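P35 (PDB 1P35) blocks caspases and so suppresses the apoptotic response of the infected insect host cell, and also inhibits the host's antiviral RNA interference. Local coordinates at residues Y191-V196 / V279-V284; S215-S220 / N283-L288. One frame throughout, in Å; residues are numbered along the deposited sequence.

Following the chain from the N terminus, strand 191-199 comes first, then helix 206-215 and the loop 215-220, then a run of antiparallel strands leading to strand 276-282, the corner at Asn-283 and the short strand 284-286. Interaction 1 closes a loop by bringing 279-284 back onto 191-196. Interaction 2 closes another, between 215-220 and 283-288. The two closures cross, since 215-220 lies within the first loop and 283-288 runs past its end; they share Asn-283 and Val-284. Strand 284-286 therefore links strand 191-199 to the chain leaving helix 206-215. Tyr-193 OH hydrogen-bonds Leu-288 O, and Leu-281 CD2 packs 3.6 Å from Leu-216 CD1.

Interaction 1: Y191-V196 / V279-V284; sequences YEYDVV and VKLHNV
Two beta bulges shape this antiparallel pairing of 191-196 with 279-284. In the classic bulge Asp-194 and Val-195 both face Leu-281; in the G1 bulge Asn-283 and Val-284 both face Tyr-193. Around the first, Leu-281 N gives a nearly straight bond of 2.8 Å to Val-195 O, whereas the return bond from Val-195 N reaches Leu-281 O at 3.0 Å from well above the carbonyl plane. Past the corner at Asn-283, whose positive phi turns the chain, pairing resumes as Tyr-193 N bonds Val-284 O at 2.7 Å and Val-284 N returns a longer bond to Tyr-193 O.

Asp-194 and His-282 extend side by side on one face of the pairing, each with CG trans to its own backbone N (chi1 -176° and 176°). That brings His-282 ND1 to 2.6 Å from Asp-194 OD1 in a nearly straight hydrogen bond. The oxygen lies in the imidazole plane, but the nitrogen comes from above the carboxylate plane, the two planes being 43° apart. This bond helps set how the ring is turned. The other carboxylate oxygen, OD2, takes the backbone N-H of Gln-12. On the face of Tyr-193, Val-195, Leu-281 and Val-284, Leu-281 CB lies 3.8 Å from Val-195 CG1 and 4.0 Å from Tyr-193 CB, and Val-284 CG2 also touches Tyr-193 CB.

Strand 10-21 runs parallel to 191-199 and pairs with it through Thr-13 and Ile-15; strand 259-271 flanks 276-282, where Asn-266 OD1 accepts from His-282 N. Helix 62-74 packs Val-70 against Val-196 and Lys-280, and its Asp-71 forms a salt bridge with Lys-280 NZ.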
ATOM      1  N   TYR A 191       4.173   9.947  29.918  1.00 28.79           N
ATOM      2  CA  TYR A 191       4.488  10.054  28.484  1.00 30.49           C
ATOM      3  C   TYR A 191       3.616   9.141  27.669  1.00 30.87           C
ATOM      4  O   TYR A 191       3.250   8.046  28.128  1.00 37.84           O
ATOM      5  CB  TYR A 191       5.988   9.722  28.295  1.00 27.73           C
ATOM      6  CG  TYR A 191       6.877  10.625  29.130  1.00 39.30           C
ATOM      7  CD1 TYR A 191       7.090  10.369  30.507  1.00 41.59           C
ATOM      8  CD2 TYR A 191       7.394  11.814  28.585  1.00 39.35           C
ATOM      9  CE1 TYR A 191       7.778  11.264  31.310  1.00 30.16           C
ATOM     10  CE2 TYR A 191       8.084  12.732  29.373  1.00 29.37           C
ATOM     11  CZ  TYR A 191       8.271  12.461  30.733  1.00 34.44           C
ATOM     12  OH  TYR A 191       8.892  13.418  31.504  1.00 42.84           O
ATOM     13  N   GLU A 192       3.233   9.612  26.481  1.00 36.27           N
ATOM     14  CA  GLU A 192       2.359   8.824  25.584  1.00 32.42           C
ATOM     15  C   GLU A 192       3.234   8.260  24.513  1.00 27.33           C
ATOM     16  O   GLU A 192       4.079   8.980  23.994  1.00 25.86           O
ATOM     17  CB  GLU A 192       1.304   9.708  24.892  1.00 32.52           C
ATOM     18  CG  GLU A 192       0.256  10.353  25.781  1.00 48.32           C
ATOM     19  CD  GLU A 192      -0.715  11.235  25.006  1.00 53.11           C
ATOM     20  OE1 GLU A 192      -1.654  10.707  24.373  1.00 71.24           O
ATOM     21  OE2 GLU A 192      -0.524  12.463  25.014  1.00 56.29           O
ATOM     22  N   TYR A 193       3.065   6.981  24.194  1.00 29.77           N
ATOM     23  CA  TYR A 193       3.849   6.369  23.118  1.00 27.93           C
ATOM     24  C   TYR A 193       2.982   5.864  21.969  1.00 19.33           C
ATOM     25  O   TYR A 193       1.862   5.470  22.164  1.00 22.98           O
ATOM     26  CB  TYR A 193       4.636   5.192  23.605  1.00 21.03           C
ATOM     27  CG  TYR A 193       5.744   5.483  24.554  1.00 26.12           C
ATOM     28  CD1 TYR A 193       5.495   5.711  25.924  1.00 36.39           C
ATOM     29  CD2 TYR A 193       7.075   5.421  24.109  1.00 28.59           C
ATOM     30  CE1 TYR A 193       6.557   5.850  26.831  1.00 42.35           C
ATOM     31  CE2 TYR A 193       8.130   5.552  24.990  1.00 43.64           C
ATOM     32  CZ  TYR A 193       7.889   5.758  26.344  1.00 58.31           C
ATOM     33  OH  TYR A 193       8.994   5.826  27.173  1.00 56.70           O
ATOM     34  N   ASP A 194       3.520   5.925  20.751  1.00 24.13           N
ATOM     35  CA  ASP A 194       2.837   5.428  19.569  1.00 23.83           C
ATOM     36  C   ASP A 194       3.958   5.209  18.563  1.00 33.48           C
ATOM     37  O   ASP A 194       4.264   6.082  17.731  1.00 25.10           O
ATOM     38  CB  ASP A 194       1.791   6.406  19.004  1.00 25.16           C
ATOM     39  CG  ASP A 194       1.034   5.787  17.830  1.00 30.38           C
ATOM     40  OD1 ASP A 194       1.035   4.519  17.754  1.00 29.44           O
ATOM     41  OD2 ASP A 194       0.448   6.519  17.013  1.00 32.05           O
ATOM     42  N   VAL A 195       4.550   4.018  18.649  1.00 33.32           N
ATOM     43  CA  VAL A 195       5.705   3.689  17.845  1.00 21.06           C
ATOM     44  C   VAL A 195       5.827   2.158  17.685  1.00 27.53           C
ATOM     45  O   VAL A 195       5.358   1.392  18.547  1.00 22.52           O
ATOM     46  CB  VAL A 195       6.977   4.270  18.589  1.00 29.32           C
ATOM     47  CG1 VAL A 195       7.101   3.629  20.073  1.00 12.68           C
ATOM     48  CG2 VAL A 195       8.218   4.030  17.808  1.00 27.89           C
ATOM     49  N   VAL A 196       6.376   1.742  16.541  1.00 21.65           N
ATOM     50  CA  VAL A 196       6.669   0.345  16.233  1.00 25.79           C
ATOM     51  C   VAL A 196       8.134   0.402  15.779  1.00 34.53           C
ATOM     52  O   VAL A 196       8.586   1.435  15.257  1.00 25.87           O
ATOM     53  CB  VAL A 196       5.758  -0.272  15.092  1.00 33.72           C
ATOM     54  CG1 VAL A 196       4.294  -0.307  15.532  1.00 18.61           C
ATOM     55  CG2 VAL A 196       5.835   0.551  13.832  1.00 19.19           C
ATOM     56  N   VAL A 279       8.946  -4.398  18.133  1.00 25.18           N
ATOM     57  CA  VAL A 279       8.416  -3.659  19.246  1.00 21.16           C
ATOM     58  C   VAL A 279       7.175  -2.888  18.819  1.00 26.07           C
ATOM     59  O   VAL A 279       7.148  -2.290  17.727  1.00 22.18           O
ATOM     60  CB  VAL A 279       9.420  -2.645  19.792  1.00 24.32           C
ATOM     61  CG1 VAL A 279       8.890  -2.022  21.070  1.00 22.56           C
ATOM     62  CG2 VAL A 279      10.775  -3.287  20.028  1.00 14.94           C
ATOM     63  N   LYS A 280       6.145  -2.897  19.672  1.00 26.46           N
ATOM     64  CA  LYS A 280       4.960  -2.109  19.400  1.00 15.67           C
ATOM     65  C   LYS A 280       4.451  -1.459  20.697  1.00 21.95           C
ATOM     66  O   LYS A 280       4.055  -2.168  21.606  1.00 23.13           O
ATOM     67  CB  LYS A 280       3.843  -2.980  18.832  1.00 29.18           C
ATOM     68  CG  LYS A 280       2.548  -2.195  18.646  1.00 25.97           C
ATOM     69  CD  LYS A 280       1.415  -3.144  18.150  1.00 19.21           C
ATOM     70  CE  LYS A 280       0.301  -2.363  17.456  1.00 53.99           C
ATOM     71  NZ  LYS A 280      -0.594  -3.233  16.637  1.00 59.49           N
ATOM     72  N   LEU A 281       4.448  -0.123  20.739  1.00 21.43           N
ATOM     73  CA  LEU A 281       4.014   0.655  21.859  1.00 29.22           C
ATOM     74  C   LEU A 281       3.003   1.646  21.248  1.00 32.53           C
ATOM     75  O   LEU A 281       3.249   2.858  21.151  1.00 29.13           O
ATOM     76  CB  LEU A 281       5.219   1.384  22.462  1.00 21.03           C
ATOM     77  CG  LEU A 281       6.337   0.475  22.994  1.00 29.44           C
ATOM     78  CD1 LEU A 281       7.563   1.364  23.259  1.00 24.17           C
ATOM     79  CD2 LEU A 281       5.883  -0.287  24.293  1.00 25.53           C
ATOM     80  N   HIS A 282       1.843   1.108  20.896  1.00 27.35           N
ATOM     81  CA  HIS A 282       0.794   1.854  20.217  1.00 17.92           C
ATOM     82  C   HIS A 282      -0.273   2.430  21.084  1.00 30.41           C
ATOM     83  O   HIS A 282      -1.142   1.703  21.559  1.00 24.97           O
ATOM     84  CB  HIS A 282       0.155   0.961  19.154  1.00 33.54           C
ATOM     85  CG  HIS A 282      -1.014   1.589  18.450  1.00 19.23           C
ATOM     86  ND1 HIS A 282      -0.928   2.803  17.801  1.00 23.12           N
ATOM     87  CD2 HIS A 282      -2.251   1.104  18.179  1.00 27.47           C
ATOM     88  CE1 HIS A 282      -2.064   3.042  17.164  1.00 29.88           C
ATOM     89  NE2 HIS A 282      -2.885   2.026  17.378  1.00 24.92           N
ATOM     90  N   ASN A 283      -0.231   3.756  21.231  1.00 19.75           N
ATOM     91  CA  ASN A 283      -1.188   4.430  22.071  1.00 16.86           C
ATOM     92  C   ASN A 283      -1.148   3.974  23.548  1.00 25.82           C
ATOM     93  O   ASN A 283      -2.174   3.817  24.200  1.00 27.02           O
ATOM     94  CB  ASN A 283      -2.593   4.247  21.501  1.00 19.81           C
ATOM     95  CG  ASN A 283      -2.875   5.151  20.270  1.00 30.49           C
ATOM     96  OD1 ASN A 283      -3.920   4.999  19.598  1.00 37.42           O
ATOM     97  ND2 ASN A 283      -1.982   6.096  19.993  1.00 25.56           N
ATOM     98  N   VAL A 284       0.037   3.767  24.086  1.00 28.24           N
ATOM     99  CA  VAL A 284       0.107   3.336  25.473  1.00 22.84           C
ATOM    100  C   VAL A 284       0.744   4.478  26.197  1.00 33.80           C
ATOM    101  O   VAL A 284       1.402   5.306  25.556  1.00 32.19           O
ATOM    102  CB  VAL A 284       0.967   2.070  25.634  1.00 21.19           C
ATOM    103  CG1 VAL A 284       0.357   0.958  24.835  1.00 18.41           C
ATOM    104  CG2 VAL A 284       2.433   2.340  25.123  1.00 22.17           C
TER

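Interaction 2: S215-S220 / N283-L288; sequences SLILPS and NVTSAL. With EDO (1,2-ethanediol), chain F.
The flat groups meeting here are the peptide groups on either side of Ile-217 and of Thr-285, joined by N-H...O=C bonds. Ile-217 N lies nearly in line with the C=O of Thr-285, 2.7 Å from its O, with a bent N-H...O angle (147°), and Thr-285 N lies in the carbonyl plane of Ile-217, 3.1 Å from that O. Nearby, the ring of Pro-219 brings CG up to Asn-283 O. Beside the peptides, Thr-285 OG1 sits between its backbone N and carbonyl carbon (chi1 64°), which presses it to 3.1 Å from Ile-217 CB. The two hydrogen bonds make a single antiparallel bridge, by which the chain leaving helix 206-215 runs along short strand 284-286, which also pairs with 191-199. Val-284 divides its methyls between two leucines: CG1 lies 3.8 Å from Leu-218 CD2, CG2 3.9 Å from Leu-216 CD2. At the other end of the contact, Ser-286 OG accepts from Leu-288 N at 2.9 Å, an ST turn, and approaches Ser-215 OG to 2.9 Å; Ser-215 OG also bonds Phe-212 O. Leu-288 CD1 packs on Ser-215. A 1,2-ethanediol, probably from the crystallisation liquor, bridges the segments: its O2 donates to Ser-215 O at 2.7 Å and accepts from Ala-287 N.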
ATOM      1  N   SER A 215       5.649  -1.156  33.019  1.00 18.08           N
ATOM      2  CA  SER A 215       5.346   0.280  33.172  1.00 21.23           C
ATOM      3  C   SER A 215       4.218   0.784  32.244  1.00 31.70           C
ATOM      4  O   SER A 215       3.654   1.874  32.447  1.00 29.03           O
ATOM      5  CB  SER A 215       6.595   1.120  32.880  1.00 38.00           C
ATOM      6  OG  SER A 215       6.821   1.246  31.466  1.00 47.21           O
ATOM      7  N   LEU A 216       3.868  -0.016  31.247  1.00 23.15           N
ATOM      8  CA  LEU A 216       2.862   0.422  30.251  1.00 29.44           C
ATOM      9  C   LEU A 216       1.434   0.406  30.717  1.00 27.37           C
ATOM     10  O   LEU A 216       1.035  -0.528  31.364  1.00 26.39           O
ATOM     11  CB  LEU A 216       2.905  -0.439  28.984  1.00 25.47           C
ATOM     12  CG  LEU A 216       4.223  -0.577  28.277  1.00 27.88           C
ATOM     13  CD1 LEU A 216       4.022  -1.491  27.121  1.00 12.09           C
ATOM     14  CD2 LEU A 216       4.706   0.786  27.866  1.00 16.20           C
ATOM     15  N   ILE A 217       0.680   1.437  30.337  1.00 33.32           N
ATOM     16  CA  ILE A 217      -0.725   1.539  30.659  1.00 21.90           C
ATOM     17  C   ILE A 217      -1.445   1.374  29.297  1.00 39.55           C
ATOM     18  O   ILE A 217      -1.207   2.177  28.395  1.00 31.40           O
ATOM     19  CB  ILE A 217      -1.067   2.939  31.176  1.00 20.45           C
ATOM     20  CG1 ILE A 217      -0.315   3.260  32.470  1.00 23.51           C
ATOM     21  CG2 ILE A 217      -2.598   3.019  31.346  1.00 21.26           C
ATOM     22  CD1 ILE A 217      -0.813   2.457  33.703  1.00 27.58           C
ATOM     23  N   LEU A 218      -2.296   0.362  29.118  1.00 43.98           N
ATOM     24  CA  LEU A 218      -3.006   0.193  27.834  1.00 32.38           C
ATOM     25  C   LEU A 218      -4.312   0.986  27.640  1.00 35.61           C
ATOM     26  O   LEU A 218      -4.909   1.474  28.603  1.00 38.21           O
ATOM     27  CB  LEU A 218      -3.374  -1.272  27.603  1.00 28.23           C
ATOM     28  CG  LEU A 218      -2.317  -2.349  27.647  1.00 35.42           C
ATOM     29  CD1 LEU A 218      -2.856  -3.671  27.054  1.00 27.94           C
ATOM     30  CD2 LEU A 218      -1.156  -1.864  26.881  1.00 32.24           C
ATOM     31  N   PRO A 219      -4.787   1.098  26.374  1.00 38.50           N
ATOM     32  CA  PRO A 219      -6.038   1.794  26.022  1.00 40.68           C
ATOM     33  C   PRO A 219      -7.177   0.938  26.576  1.00 36.04           C
ATOM     34  O   PRO A 219      -7.034  -0.296  26.623  1.00 36.78           O
ATOM     35  CB  PRO A 219      -6.057   1.717  24.477  1.00 25.48           C
ATOM     36  CG  PRO A 219      -4.616   1.638  24.140  1.00 39.87           C
ATOM     37  CD  PRO A 219      -4.157   0.601  25.140  1.00 32.31           C
ATOM     38  N   SER A 220      -8.285   1.558  26.985  1.00 44.66           N
ATOM     39  CA  SER A 220      -9.463   0.817  27.498  1.00 58.23           C
ATOM     40  C   SER A 220     -10.479   0.541  26.387  1.00 61.14           C
ATOM     41  O   SER A 220     -10.658   1.365  25.491  1.00 72.31           O
ATOM     42  CB  SER A 220     -10.189   1.603  28.591  1.00 65.73           C
ATOM     43  OG  SER A 220     -11.482   1.047  28.841  1.00 58.24           O
ATOM     44  N   ASN A 283      -0.231   3.756  21.231  1.00 19.75           N
ATOM     45  CA  ASN A 283      -1.188   4.430  22.071  1.00 16.86           C
ATOM     46  C   ASN A 283      -1.148   3.974  23.548  1.00 25.82           C
ATOM     47  O   ASN A 283      -2.174   3.817  24.200  1.00 27.02           O
ATOM     48  CB  ASN A 283      -2.593   4.247  21.501  1.00 19.81           C
ATOM     49  CG  ASN A 283      -2.875   5.151  20.270  1.00 30.49           C
ATOM     50  OD1 ASN A 283      -3.920   4.999  19.598  1.00 37.42           O
ATOM     51  ND2 ASN A 283      -1.982   6.096  19.993  1.00 25.56           N
ATOM     52  N   VAL A 284       0.037   3.767  24.086  1.00 28.24           N
ATOM     53  CA  VAL A 284       0.107   3.336  25.473  1.00 22.84           C
ATOM     54  C   VAL A 284       0.744   4.478  26.197  1.00 33.80           C
ATOM     55  O   VAL A 284       1.402   5.306  25.556  1.00 32.19           O
ATOM     56  CB  VAL A 284       0.967   2.070  25.634  1.00 21.19           C
ATOM     57  CG1 VAL A 284       0.357   0.958  24.835  1.00 18.41           C
ATOM     58  CG2 VAL A 284       2.433   2.340  25.123  1.00 22.17           C
ATOM     59  N   THR A 285       0.521   4.562  27.510  1.00 35.05           N
ATOM     60  CA  THR A 285       1.138   5.632  28.294  1.00 34.25           C
ATOM     61  C   THR A 285       2.030   5.000  29.384  1.00 26.05           C
ATOM     62  O   THR A 285       1.811   3.860  29.799  1.00 26.74           O
ATOM     63  CB  THR A 285       0.090   6.504  28.976  1.00 36.53           C
ATOM     64  OG1 THR A 285      -0.611   5.693  29.913  1.00 61.13           O
ATOM     65  CG2 THR A 285      -0.905   7.104  27.937  1.00 23.12           C
ATOM     66  N   SER A 286       3.017   5.745  29.845  1.00 29.53           N
ATOM     67  CA  SER A 286       3.942   5.243  30.859  1.00 21.49           C
ATOM     68  C   SER A 286       4.681   6.372  31.500  1.00 24.96           C
ATOM     69  O   SER A 286       4.765   7.450  30.945  1.00 28.81           O
ATOM     70  CB  SER A 286       4.977   4.319  30.225  1.00 24.82           C
ATOM     71  OG  SER A 286       5.962   3.944  31.124  1.00 22.19           O
ATOM     72  N   ALA A 287       5.213   6.092  32.684  1.00 32.24           N
ATOM     73  CA  ALA A 287       5.993   7.018  33.474  1.00 36.46           C
ATOM     74  C   ALA A 287       7.475   6.825  33.099  1.00 33.93           C
ATOM     75  O   ALA A 287       8.279   7.678  33.369  1.00 38.87           O
ATOM     76  CB  ALA A 287       5.785   6.733  34.975  1.00 33.53           C
ATOM     77  N   LEU A 288       7.822   5.667  32.538  1.00 35.04           N
ATOM     78  CA  LEU A 288       9.195   5.410  32.088  1.00 28.32           C
ATOM     79  C   LEU A 288       9.352   6.155  30.744  1.00 31.83           C
ATOM     80  O   LEU A 288       8.585   5.916  29.815  1.00 44.66           O
ATOM     81  CB  LEU A 288       9.436   3.896  31.787  1.00 24.28           C
ATOM     82  CG  LEU A 288      10.038   2.927  32.811  1.00 46.31           C
ATOM     83  CD1 LEU A 288      10.114   1.515  32.221  1.00 40.10           C
ATOM     84  CD2 LEU A 288      11.453   3.395  33.199  1.00 35.54           C
TER
HETATM   85  C1  EDO F 302       2.586   4.963  35.403  1.00 36.86           C
HETATM   86  O1  EDO F 302       1.295   4.692  36.009  1.00 28.99           O
HETATM   87  C2  EDO F 302       3.255   3.653  35.085  1.00 26.64           C
HETATM   88  O2  EDO F 302       4.270   3.861  34.118  1.00 43.93           O